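Local coordinates for hypothetical protein, IPT/TIG domain protein (Bacteroides ovatus, PDB 4HW6) that is of unknown function but, with its IPT/TIG domain and six-bladed beta-propeller, probably serves as an auxiliary protein in nutrient, perhaps carbohydrate, binding, at residues 111-116 / 423-428. Sequence-based numbering, arbitrary orientation.
Sequences VTTFLG and NHRVRK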
ATOM      1  N   VAL A 111      10.983  -4.102   2.820  1.00 17.12           N
ATOM      2  CA  VAL A 111      10.602  -4.090   1.427  1.00 17.00           C
ATOM      3  C   VAL A 111      10.920  -5.469   0.852  1.00 17.61           C
ATOM      4  O   VAL A 111      12.011  -6.021   1.092  1.00 18.88           O
ATOM      5  CB  VAL A 111      11.322  -3.005   0.609  1.00 16.07           C
ATOM      6  CG1 VAL A 111      10.787  -3.036  -0.824  1.00 14.77           C
ATOM      7  CG2 VAL A 111      11.165  -1.603   1.220  1.00 15.80           C
ATOM      8  N   THR A 112       9.962  -6.047   0.121  1.00 16.64           N
ATOM      9  CA  THR A 112      10.166  -7.297  -0.594  1.00 18.07           C
ATOM     10  C   THR A 112       9.714  -7.112  -2.063  1.00 17.40           C
ATOM     11  O   THR A 112       9.151  -6.071  -2.417  1.00 16.23           O
ATOM     12  CB  THR A 112       9.406  -8.480   0.027  1.00 20.41           C
ATOM     13  OG1 THR A 112       8.018  -8.154   0.195  1.00 20.66           O
ATOM     14  CG2 THR A 112      10.013  -8.877   1.352  1.00 20.74           C
ATOM     15  N   THR A 113       9.968  -8.111  -2.900  1.00 18.20           N
ATOM     16  CA  THR A 113       9.491  -8.088  -4.284  1.00 18.85           C
ATOM     17  C   THR A 113       8.290  -9.016  -4.430  1.00 18.89           C
ATOM     18  O   THR A 113       8.389 -10.196  -4.129  1.00 19.66           O
ATOM     19  CB  THR A 113      10.622  -8.460  -5.264  1.00 21.63           C
ATOM     20  OG1 THR A 113      11.693  -7.510  -5.092  1.00 21.23           O
ATOM     21  CG2 THR A 113      10.115  -8.443  -6.714  1.00 20.67           C
ATOM     22  N   PHE A 114       7.164  -8.454  -4.872  1.00 17.35           N
ATOM     23  CA  PHE A 114       5.897  -9.156  -4.987  1.00 18.26           C
ATOM     24  C   PHE A 114       5.667  -9.724  -6.397  1.00 18.09           C
ATOM     25  O   PHE A 114       5.383 -10.918  -6.550  1.00 19.34           O
ATOM     26  CB  PHE A 114       4.768  -8.202  -4.575  1.00 19.51           C
ATOM     27  CG  PHE A 114       3.377  -8.767  -4.729  1.00 20.71           C
ATOM     28  CD1 PHE A 114       3.068 -10.035  -4.275  1.00 29.29           C
ATOM     29  CD2 PHE A 114       2.378  -8.000  -5.302  1.00 22.08           C
ATOM     30  CE1 PHE A 114       1.782 -10.550  -4.434  1.00 32.06           C
ATOM     31  CE2 PHE A 114       1.098  -8.502  -5.449  1.00 23.65           C
ATOM     32  CZ  PHE A 114       0.808  -9.772  -5.023  1.00 23.84           C
ATOM     33  N   LEU A 115       5.814  -8.886  -7.420  1.00 16.93           N
ATOM     34  CA  LEU A 115       5.611  -9.336  -8.798  1.00 16.39           C
ATOM     35  C   LEU A 115       6.646  -8.757  -9.742  1.00 16.02           C
ATOM     36  O   LEU A 115       7.086  -7.603  -9.581  1.00 15.26           O
ATOM     37  CB  LEU A 115       4.228  -8.931  -9.302  1.00 16.59           C
ATOM     38  CG  LEU A 115       3.005  -9.511  -8.602  1.00 17.03           C
ATOM     39  CD1 LEU A 115       1.778  -8.672  -8.924  1.00 17.77           C
ATOM     40  CD2 LEU A 115       2.798 -10.975  -8.995  1.00 17.20           C
ATOM     41  N   GLY A 116       6.988  -9.566 -10.747  1.00 15.64           N
ATOM     42  CA  GLY A 116       7.897  -9.169 -11.814  1.00 15.66           C
ATOM     43  C   GLY A 116       9.239  -9.838 -11.685  1.00 16.75           C
ATOM     44  O   GLY A 116       9.819  -9.866 -10.583  1.00 17.70           O
ATOM     45  N   ASN A 423      12.696  -0.520 -11.904  1.00 14.83           N
ATOM     46  CA  ASN A 423      13.009  -1.912 -11.596  1.00 14.95           C
ATOM     47  C   ASN A 423      11.989  -2.873 -12.178  1.00 15.06           C
ATOM     48  O   ASN A 423      12.165  -4.076 -12.108  1.00 14.82           O
ATOM     49  CB  ASN A 423      13.108  -2.110 -10.083  1.00 15.18           C
ATOM     50  CG  ASN A 423      14.361  -1.502  -9.518  1.00 15.10           C
ATOM     51  OD1 ASN A 423      15.425  -1.554 -10.165  1.00 16.88           O
ATOM     52  ND2 ASN A 423      14.255  -0.898  -8.337  1.00 12.79           N
ATOM     53  N   HIS A 424      10.910  -2.326 -12.739  1.00 14.88           N
ATOM     54  CA  HIS A 424       9.927  -3.091 -13.500  1.00 14.75           C
ATOM     55  C   HIS A 424       9.223  -4.128 -12.657  1.00 15.27           C
ATOM     56  O   HIS A 424       8.766  -5.151 -13.164  1.00 14.85           O
ATOM     57  CB  HIS A 424      10.601  -3.647 -14.741  1.00 16.25           C
ATOM     58  CG  HIS A 424      11.210  -2.561 -15.581  1.00 17.73           C
ATOM     59  ND1 HIS A 424      10.440  -1.689 -16.327  1.00 20.20           N
ATOM     60  CD2 HIS A 424      12.495  -2.154 -15.725  1.00 18.26           C
ATOM     61  CE1 HIS A 424      11.231  -0.790 -16.899  1.00 21.99           C
ATOM     62  NE2 HIS A 424      12.481  -1.050 -16.548  1.00 20.09           N
ATOM     63  N   ARG A 425       9.072  -3.797 -11.375  1.00 14.16           N
ATOM     64  CA  ARG A 425       8.505  -4.704 -10.403  1.00 14.58           C
ATOM     65  C   ARG A 425       7.509  -3.998  -9.508  1.00 13.96           C
ATOM     66  O   ARG A 425       7.648  -2.791  -9.238  1.00 13.56           O
ATOM     67  CB  ARG A 425       9.619  -5.274  -9.521  1.00 15.39           C
ATOM     68  CG  ARG A 425      10.571  -6.250 -10.204  1.00 17.22           C
ATOM     69  CD  ARG A 425      11.821  -6.301  -9.360  1.00 18.87           C
ATOM     70  NE  ARG A 425      12.839  -7.241  -9.786  1.00 20.77           N
ATOM     71  CZ  ARG A 425      13.993  -6.924 -10.382  1.00 19.25           C
ATOM     72  NH1 ARG A 425      14.299  -5.672 -10.771  1.00 18.07           N
ATOM     73  NH2 ARG A 425      14.853  -7.920 -10.627  1.00 22.21           N
ATOM     74  N   VAL A 426       6.552  -4.778  -9.003  1.00 14.28           N
ATOM     75  CA  VAL A 426       5.752  -4.382  -7.847  1.00 14.49           C
ATOM     76  C   VAL A 426       6.476  -4.838  -6.582  1.00 14.66           C
ATOM     77  O   VAL A 426       6.721  -6.034  -6.373  1.00 16.91           O
ATOM     78  CB  VAL A 426       4.334  -4.988  -7.870  1.00 15.95           C
ATOM     79  CG1 VAL A 426       3.545  -4.512  -6.660  1.00 15.35           C
ATOM     80  CG2 VAL A 426       3.606  -4.626  -9.156  1.00 16.13           C
ATOM     81  N   ARG A 427       6.809  -3.876  -5.740  1.00 14.29           N
ATOM     82  CA  ARG A 427       7.454  -4.126  -4.464  1.00 14.52           C
ATOM     83  C   ARG A 427       6.359  -4.140  -3.385  1.00 16.31           C
ATOM     84  O   ARG A 427       5.266  -3.591  -3.576  1.00 17.54           O
ATOM     85  CB  ARG A 427       8.482  -3.045  -4.151  1.00 14.84           C
ATOM     86  CG  ARG A 427       9.503  -2.752  -5.245  1.00 15.04           C
ATOM     87  CD  ARG A 427      10.524  -3.854  -5.424  1.00 15.86           C
ATOM     88  NE  ARG A 427      11.522  -3.927  -4.358  1.00 15.22           N
ATOM     89  CZ  ARG A 427      12.509  -3.055  -4.139  1.00 16.68           C
ATOM     90  NH1 ARG A 427      12.724  -2.030  -4.922  1.00 15.89           N
ATOM     91  NH2 ARG A 427      13.335  -3.252  -3.135  1.00 17.15           N
ATOM     92  N   LYS A 428       6.645  -4.815  -2.285  1.00 15.80           N
ATOM     93  CA  LYS A 428       5.733  -4.868  -1.141  1.00 16.45           C
ATOM     94  C   LYS A 428       6.417  -4.314   0.102  1.00 17.64           C
ATOM     95  O   LYS A 428       7.602  -4.556   0.327  1.00 16.15           O
ATOM     96  CB  LYS A 428       5.285  -6.299  -0.927  1.00 18.90           C
ATOM     97  CG  LYS A 428       4.352  -6.557   0.249  1.00 20.45           C
ATOM     98  CD  LYS A 428       3.933  -8.030   0.174  1.00 25.32           C
ATOM     99  CE  LYS A 428       3.345  -8.561   1.448  1.00 29.88           C
ATOM    100  NZ  LYS A 428       3.031 -10.021   1.265  1.00 31.45           N
TER
HETATM  101  O   HOH W   1       7.422  -6.939   2.469  1.00 18.97           O
HETATM  102  O   HOH W   2      12.300 -10.083  -9.455  1.00 23.57           O
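V426 O accepts two backbone hydrogen bonds, from F114 N at 2.9 Å and from L115 N at 3.2 Å, the latter arriving on a lone pair. V426 N returns a bond to L115 O, while T112 N bonds K428 O and K428 N bonds T112 O, each at 2.8 Å. With F114 and L115 together facing V426, this is a classic beta bulge, and F114 CD2 brings its ring edge to V426 CG1 at 3.9 Å. V111 CG1 sits over one face of the R427 guanidinium, 3.4 Å from NH2; this methyl lies opposite the backbone N (chi1 -177°), beside the carbonyl carbon, which carries it to the guanidinium. The antiparallel pairing joins strand 109-115 to the C-terminal strand 425-431 within one blade of the beta-propeller, consistent with the Velcro closure of such folds. Near the bulge, a water bridges G116 O and R425 NE, and R425 NH2 reaches N122. R427, bent at chi2 and chi3, forms salt bridges with D420 and D392; a leucine here would probably leave both carboxylates without their cationic mate. D392 also bonds T113 OG1, which Y390 engages as well, and Y417 of the adjacent strand stacks on the F114 ring.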